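Local coordinates for SH2 domain-containing protein 3C (Homo sapiens, PDB 3T6G), which acts as an adapter in cell adhesion and migration signalling, using a Ras-GEF-like domain whose closed form cannot catalyse nucleotide exchange but is required for binding BCAR1, at residues Gln165-Val168 / Thr169-Arg173; Ala46-Asp49 / Ala50-Ala54; Glu301-Asp304 / Lys305-Thr308. The protein carries 2 engineered substitutions. One frame throughout, in Å; residues are numbered along the deposited sequence.

Contact 1. Residues Gln165-Val168 / Thr169-Arg173; sequences QTWV and TLRQR
R171 turns back along its helix and brings NH2 to 3.4 Å from CB of W167, with the guanidinium and indole planes 22° apart. A bend at chi3 (-101°) lays one face of the guanidinium over W167 O, which stands 3.7 Å from its plane, and the group comes to the indole obliquely. That carbonyl is already engaged, because it accepts the backbone N-H of R171 at 2.9 Å from N to O. L170 lies alongside W167 and points the same way; its CD2 touches CE3 and CZ3 of the indole, both at 3.6 Å. V168 and Q172 run side by side nearer the surface, and R171 is likewise exposed.

The remaining backbone donors follow the i to i+4 pattern of the helix. L170 N bonds to T166 O at 2.9 Å and Q172 N to V168 O at the same length. T169 N reaches Q165 O, though the model crowds that oxygen and its place is less certain.

The polar ends of the buried side chains find partners elsewhere in the chain. The indole NE1 of W167 bonds to I160 O, and T166 OG1 is held by both R124 NE and E315 OE2. The other carboxylate oxygen of E315 takes Q165 N in the first turn of the helix, while R171 O pairs with T175 OG1 at its end.

Within this Ras-GEF-homology domain, helix 164-173 packs one side on helix 121-140: Q165 touches A121, T169 lies on A125, W167 on L128 and L170 on H129.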
loop_
_atom_site.group_PDB
_atom_site.type_symbol
_atom_site.label_atom_id
_atom_site.label_comp_id
_atom_site.label_asym_id
_atom_site.label_seq_id
_atom_site.Cartn_x
_atom_site.Cartn_y
_atom_site.Cartn_z
ATOM N N GLN A 165 5.240 29.789 -10.565
ATOM C CA GLN A 165 4.213 30.602 -11.197
ATOM C C GLN A 165 2.849 29.985 -10.944
ATOM O O GLN A 165 1.913 30.698 -10.581
ATOM C CB GLN A 165 4.447 30.742 -12.707
ATOM C CG GLN A 165 5.600 31.676 -13.101
ATOM C CD GLN A 165 5.624 31.965 -14.599
ATOM O OE1 GLN A 165 4.619 32.379 -15.180
ATOM N NE2 GLN A 165 6.765 31.726 -15.232
ATOM N N THR A 166 2.746 28.660 -11.125
ATOM C CA THR A 166 1.476 27.952 -10.932
ATOM C C THR A 166 0.989 28.024 -9.477
ATOM O O THR A 166 -0.175 28.333 -9.223
ATOM C CB THR A 166 1.562 26.471 -11.386
ATOM O OG1 THR A 166 2.160 26.392 -12.690
ATOM C CG2 THR A 166 0.182 25.838 -11.424
ATOM N N TRP A 167 1.880 27.754 -8.522
ATOM C CA TRP A 167 1.513 27.831 -7.099
ATOM C C TRP A 167 1.156 29.240 -6.605
ATOM O O TRP A 167 0.177 29.413 -5.869
ATOM C CB TRP A 167 2.591 27.197 -6.206
ATOM C CG TRP A 167 2.643 25.766 -6.421
ATOM C CD1 TRP A 167 3.453 25.098 -7.287
ATOM C CD2 TRP A 167 1.796 24.785 -5.813
ATOM N NE1 TRP A 167 3.174 23.753 -7.243
ATOM C CE2 TRP A 167 2.155 23.533 -6.343
ATOM C CE3 TRP A 167 0.766 24.844 -4.862
ATOM C CZ2 TRP A 167 1.529 22.342 -5.960
ATOM C CZ3 TRP A 167 0.146 23.666 -4.476
ATOM C CH2 TRP A 167 0.529 22.427 -5.023
ATOM N N VAL A 168 1.948 30.237 -6.992
ATOM C CA VAL A 168 1.625 31.619 -6.646
ATOM C C VAL A 168 0.223 31.959 -7.155
ATOM O O VAL A 168 -0.626 32.449 -6.408
ATOM C CB VAL A 168 2.624 32.616 -7.254
ATOM C CG1 VAL A 168 2.017 34.008 -7.269
ATOM C CG2 VAL A 168 3.950 32.602 -6.494
ATOM N N THR A 169 -0.024 31.674 -8.429
ATOM C CA THR A 169 -1.322 31.974 -9.004
ATOM C C THR A 169 -2.459 31.126 -8.415
ATOM O O THR A 169 -3.608 31.588 -8.384
ATOM C CB THR A 169 -1.290 32.013 -10.561
ATOM O OG1 THR A 169 -2.592 31.747 -11.096
ATOM C CG2 THR A 169 -0.315 31.035 -11.101
ATOM N N LEU A 170 -2.144 29.924 -7.913
ATOM C CA LEU A 170 -3.140 29.126 -7.180
ATOM C C LEU A 170 -3.484 29.839 -5.887
ATOM O O LEU A 170 -4.624 29.805 -5.411
ATOM C CB LEU A 170 -2.631 27.716 -6.857
ATOM C CG LEU A 170 -3.541 26.809 -6.005
ATOM C CD1 LEU A 170 -4.572 26.104 -6.880
ATOM C CD2 LEU A 170 -2.751 25.746 -5.225
ATOM N N ARG A 171 -2.477 30.482 -5.317
ATOM C CA ARG A 171 -2.641 31.228 -4.082
ATOM C C ARG A 171 -3.490 32.475 -4.322
ATOM O O ARG A 171 -4.264 32.890 -3.456
ATOM C CB ARG A 171 -1.270 31.615 -3.533
ATOM C CG ARG A 171 -0.931 30.998 -2.186
ATOM C CD ARG A 171 0.575 30.921 -1.981
ATOM N NE ARG A 171 1.067 29.572 -2.249
ATOM C CZ ARG A 171 2.280 29.287 -2.714
ATOM N NH1 ARG A 171 3.144 30.269 -2.981
ATOM N NH2 ARG A 171 2.620 28.014 -2.914
ATOM N N GLN A 172 -3.349 33.064 -5.507
ATOM C CA GLN A 172 -4.083 34.282 -5.856
ATOM C C GLN A 172 -5.533 34.008 -6.212
ATOM O O GLN A 172 -6.438 34.662 -5.700
ATOM C CB GLN A 172 -3.409 34.997 -7.025
ATOM C CG GLN A 172 -2.290 35.940 -6.608
ATOM C CD GLN A 172 -1.402 36.338 -7.774
ATOM O OE1 GLN A 172 -1.697 36.032 -8.940
ATOM N NE2 GLN A 172 -0.303 37.010 -7.467
ATOM N N ARG A 173 -5.739 33.020 -7.078
ATOM C CA ARG A 173 -7.028 32.800 -7.715
ATOM C C ARG A 173 -7.869 31.709 -7.073
ATOM O O ARG A 173 -9.093 31.688 -7.218
ATOM C CB ARG A 173 -6.810 32.460 -9.186
ATOM C CG ARG A 173 -6.247 33.606 -9.993
ATOM C CD ARG A 173 -5.925 33.176 -11.410
ATOM N NE ARG A 173 -7.116 33.038 -12.245
ATOM C CZ ARG A 173 -7.807 34.058 -12.757
ATOM N NH1 ARG A 173 -7.436 35.320 -12.517
ATOM N NH2 ARG A 173 -8.879 33.815 -13.509
#

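Contact 2. Residues Ala46-Asp49 / Ala50-Ala54; sequences AEVD and ARTLA
The N-cap of helix 50-64 is built here, where the short link from helix 35-46 ends at D49 and the carboxylate of that residue meets the backbone of T52. D49 OD1 accepts T52 N at 2.8 Å in a nearly straight bond, with an N-H...O angle of 177°. The oxygen is modelled too near T52 CG2, so its exact place is less sure than the bond length suggests. With chi1 at 73°, CG of D49 sits between the backbone N and the carbonyl carbon, which swings the carboxylate round to the first turn. The backbone of D49 joins in: its O takes L53 N at 3.2 Å, starting the helical pattern that A54 N to A50 O continues at 2.9 Å.

One residue before the cap, V48 reaches across to L53, its CG1 lying 3.3 Å from CD2 of the leucine. This pairing of the residue before the N-cap with the fourth residue after it is a hydrophobic staple, and both side chains also touch L273 of helix 271-276. K130 NZ bonds to V48 O, and R51 carries its own charge away to a salt bridge with E137 OE1, both partners on helix 121-140.

Polar and apolar parts therefore close the helix start together. The carboxylate serves a first-turn N-H that has no preceding helical carbonyl to bond, and the positive end of the helix dipole would probably favour its ionised form.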
loop_
_atom_site.group_PDB
_atom_site.type_symbol
_atom_site.label_atom_id
_atom_site.label_comp_id
_atom_site.label_asym_id
_atom_site.label_seq_id
_atom_site.Cartn_x
_atom_site.Cartn_y
_atom_site.Cartn_z
ATOM N N ALA A 46 -11.003 16.502 -18.080
ATOM C CA ALA A 46 -11.629 17.831 -18.031
ATOM C C ALA A 46 -13.156 17.819 -18.102
ATOM O O ALA A 46 -13.803 18.657 -17.476
ATOM C CB ALA A 46 -11.075 18.724 -19.126
ATOM N N GLU A 47 -13.717 16.885 -18.870
ATOM C CA GLU A 47 -15.162 16.854 -19.153
ATOM C C GLU A 47 -15.978 16.831 -17.883
ATOM O O GLU A 47 -17.165 17.132 -17.892
ATOM C CB GLU A 47 -15.551 15.608 -19.972
ATOM C CG GLU A 47 -15.243 15.662 -21.467
ATOM C CD GLU A 47 -15.579 14.356 -22.201
ATOM O OE1 GLU A 47 -16.446 13.589 -21.711
ATOM O OE2 GLU A 47 -14.967 14.096 -23.267
ATOM N N VAL A 48 -15.352 16.454 -16.781
ATOM C CA VAL A 48 -16.149 16.052 -15.651
ATOM C C VAL A 48 -15.581 16.557 -14.326
ATOM O O VAL A 48 -14.371 16.720 -14.173
ATOM C CB VAL A 48 -16.357 14.517 -15.676
ATOM C CG1 VAL A 48 -15.322 13.793 -14.815
ATOM C CG2 VAL A 48 -17.756 14.180 -15.236
ATOM N N ASP A 49 -16.468 16.808 -13.371
ATOM C CA ASP A 49 -16.062 17.432 -12.131
ATOM C C ASP A 49 -15.185 16.495 -11.270
ATOM O O ASP A 49 -15.051 15.322 -11.567
ATOM C CB ASP A 49 -17.297 17.938 -11.380
ATOM C CG ASP A 49 -18.113 16.818 -10.761
ATOM O OD1 ASP A 49 -17.593 15.692 -10.594
ATOM O OD2 ASP A 49 -19.279 17.074 -10.410
ATOM N N ALA A 50 -14.595 17.020 -10.204
ATOM C CA ALA A 50 -13.690 16.235 -9.368
ATOM C C ALA A 50 -14.387 15.064 -8.689
ATOM O O ALA A 50 -13.784 14.013 -8.506
ATOM C CB ALA A 50 -13.053 17.106 -8.329
ATOM N N ARG A 51 -15.648 15.246 -8.315
ATOM C CA ARG A 51 -16.388 14.211 -7.610
ATOM C C ARG A 51 -16.597 12.952 -8.461
ATOM O O ARG A 51 -16.324 11.847 -8.000
ATOM C CB ARG A 51 -17.712 14.731 -7.062
ATOM C CG ARG A 51 -18.520 13.658 -6.352
ATOM C CD ARG A 51 -19.544 14.254 -5.394
ATOM N NE ARG A 51 -18.923 15.093 -4.369
ATOM C CZ ARG A 51 -19.575 16.007 -3.652
ATOM N NH1 ARG A 51 -20.871 16.212 -3.846
ATOM N NH2 ARG A 51 -18.932 16.729 -2.743
ATOM N N THR A 52 -17.033 13.109 -9.705
ATOM C CA THR A 52 -17.182 11.944 -10.565
ATOM C C THR A 52 -15.807 11.358 -10.972
ATOM O O THR A 52 -15.674 10.171 -11.203
ATOM C CB THR A 52 -18.171 12.199 -11.768
ATOM O OG1 THR A 52 -17.460 12.450 -12.986
ATOM C CG2 THR A 52 -19.075 13.365 -11.463
ATOM N N LEU A 53 -14.783 12.189 -11.049
ATOM C CA LEU A 53 -13.448 11.667 -11.236
ATOM C C LEU A 53 -13.167 10.710 -10.080
ATOM O O LEU A 53 -12.642 9.621 -10.276
ATOM C CB LEU A 53 -12.422 12.798 -11.214
ATOM C CG LEU A 53 -12.185 13.451 -12.566
ATOM C CD1 LEU A 53 -10.775 13.970 -12.608
ATOM C CD2 LEU A 53 -12.454 12.464 -13.728
ATOM N N ALA A 54 -13.553 11.133 -8.879
ATOM C CA ALA A 54 -13.253 10.402 -7.658
ATOM C C ALA A 54 -14.015 9.097 -7.626
ATOM O O ALA A 54 -13.454 8.059 -7.293
ATOM C CB ALA A 54 -13.597 11.238 -6.430
#

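Contact 3. Residues Glu301-Asp304 / Lys305-Thr308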
loop_
_atom_site.group_PDB
_atom_site.type_symbol
_atom_site.label_atom_id
_atom_site.label_comp_id
_atom_site.label_asym_id
_atom_site.label_seq_id
_atom_site.Cartn_x
_atom_site.Cartn_y
_atom_site.Cartn_z
ATOM N N GLU A 301 12.590 5.352 -13.572
ATOM C CA GLU A 301 13.798 6.149 -13.742
ATOM C C GLU A 301 13.634 7.070 -14.941
ATOM O O GLU A 301 13.873 8.267 -14.851
ATOM C CB GLU A 301 15.020 5.258 -13.991
ATOM C CG GLU A 301 15.382 4.303 -12.865
ATOM C CD GLU A 301 16.375 3.219 -13.301
ATOM O OE1 GLU A 301 16.215 2.665 -14.416
ATOM O OE2 GLU A 301 17.316 2.924 -12.530
ATOM N N LYS A 302 13.227 6.508 -16.074
ATOM C CA LYS A 302 13.189 7.279 -17.310
ATOM C C LYS A 302 12.128 8.371 -17.269
ATOM O O LYS A 302 12.289 9.427 -17.877
ATOM C CB LYS A 302 12.991 6.369 -18.527
ATOM C CG LYS A 302 13.960 5.176 -18.590
ATOM C CD LYS A 302 15.438 5.610 -18.606
ATOM C CE LYS A 302 16.415 4.420 -18.701
ATOM N NZ LYS A 302 16.521 3.613 -17.443
ATOM N N PHE A 303 11.045 8.134 -16.545
ATOM C CA PHE A 303 9.993 9.134 -16.512
ATOM C C PHE A 303 10.321 10.271 -15.568
ATOM O O PHE A 303 9.846 11.392 -15.747
ATOM C CB PHE A 303 8.633 8.525 -16.170
ATOM C CG PHE A 303 7.554 8.938 -17.126
ATOM C CD1 PHE A 303 7.298 8.185 -18.269
ATOM C CD2 PHE A 303 6.818 10.092 -16.904
ATOM C CE1 PHE A 303 6.314 8.569 -19.170
ATOM C CE2 PHE A 303 5.840 10.487 -17.804
ATOM C CZ PHE A 303 5.589 9.726 -18.939
ATOM N N ASP A 304 11.132 9.985 -14.559
ATOM C CA ASP A 304 11.454 11.008 -13.583
ATOM C C ASP A 304 12.195 12.097 -14.316
ATOM O O ASP A 304 12.047 13.276 -14.011
ATOM C CB ASP A 304 12.315 10.448 -12.467
ATOM C CG ASP A 304 12.674 11.491 -11.445
ATOM O OD1 ASP A 304 11.814 11.791 -10.589
ATOM O OD2 ASP A 304 13.813 12.012 -11.502
ATOM N N LYS A 305 12.975 11.695 -15.311
ATOM C CA LYS A 305 13.693 12.659 -16.129
ATOM C C LYS A 305 12.737 13.389 -17.095
ATOM O O LYS A 305 12.890 14.598 -17.349
ATOM C CB LYS A 305 14.856 11.976 -16.872
ATOM C CG LYS A 305 14.621 11.741 -18.366
ATOM C CD LYS A 305 14.688 13.055 -19.168
ATOM C CE LYS A 305 14.474 12.840 -20.667
ATOM N NZ LYS A 305 14.595 14.116 -21.424
ATOM N N VAL A 306 11.749 12.662 -17.619
ATOM C CA VAL A 306 10.827 13.232 -18.596
ATOM C C VAL A 306 9.996 14.329 -17.973
ATOM O O VAL A 306 9.769 15.370 -18.580
ATOM C CB VAL A 306 9.893 12.189 -19.170
ATOM C CG1 VAL A 306 8.738 12.860 -19.880
ATOM C CG2 VAL A 306 10.659 11.309 -20.128
ATOM N N LEU A 307 9.541 14.075 -16.755
ATOM C CA LEU A 307 8.866 15.076 -15.956
ATOM C C LEU A 307 9.724 16.327 -15.777
ATOM O O LEU A 307 9.359 17.399 -16.251
ATOM C CB LEU A 307 8.485 14.489 -14.596
ATOM C CG LEU A 307 7.402 13.414 -14.659
ATOM C CD1 LEU A 307 7.068 12.906 -13.268
ATOM C CD2 LEU A 307 6.161 13.979 -15.325
ATOM N N THR A 308 10.865 16.194 -15.103
ATOM C CA THR A 308 11.666 17.367 -14.765
ATOM C C THR A 308 11.969 18.216 -15.985
ATOM O O THR A 308 12.107 19.427 -15.862
ATOM C CB THR A 308 12.985 17.006 -14.085
ATOM O OG1 THR A 308 13.708 16.106 -14.922
ATOM C CG2 THR A 308 12.734 16.353 -12.743
#
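F303 carries V306 over one face of its ring, CG1 of the valine standing 4.3 Å above the plane and offset toward the rim. L307 comes instead to the ring's edge, its CG 4.1 Å from CD2 of F303. V306 has CG1 anti to the backbone N, and this sets that methyl, rather than CG2, on the side of the helix where the F303 ring lies.

Beneath these side chains the backbone stays helical. L307 N bonds to F303 O at 2.9 Å with an N-H...O angle of 176°, and V306 N reaches K302 O at a longer 3.3 Å. The next bond, T308 N to D304 O, is weak.

The T308 hydroxyl makes a separate bond. OG1 lies between the backbone N and the carbonyl carbon (chi1 56°), from where it donates to K305 O at 3.0 Å, approaching from above the carbonyl plane. With an alanine here, K305 O would probably lose this hydroxyl donor. On the exposed side, K302 NZ forms a salt bridge with E301 OE1 at 3.2 Å, between sequence neighbours. D304 turns its carboxylate outward from the turn, where OD1 bonds to Q159 NE2.

Helix 296-314, the last helix of the chain, thus presses its apolar side on helix 93-115: F303 touches I108 and V112, and L307 touches V112 and L115. The F303 ring also meets that of W287, their planes about 70° apart, while Q159 of helix 158-161 lies against L307 and T308.

In the fold
All three contacts are partly buried and each is local to one helix or its start. Contact 2 lies closest to the middle of the chain, contact 1 farthest out; their centres are 22 Å apart, yet both lean on helix 121-140. Contact 3 packs instead on helix 93-115, and its nearest atoms are about 17 Å from those of contact 2. Contact 1 takes in almost all of a short helix and contact 3 the middle of a long one; both have an aromatic residue on the inner side and charged ones outside, whereas contact 2 is a helix beginning, ruled by a carboxylate cap and an aliphatic staple. Polar side chains are tied to other helices in each.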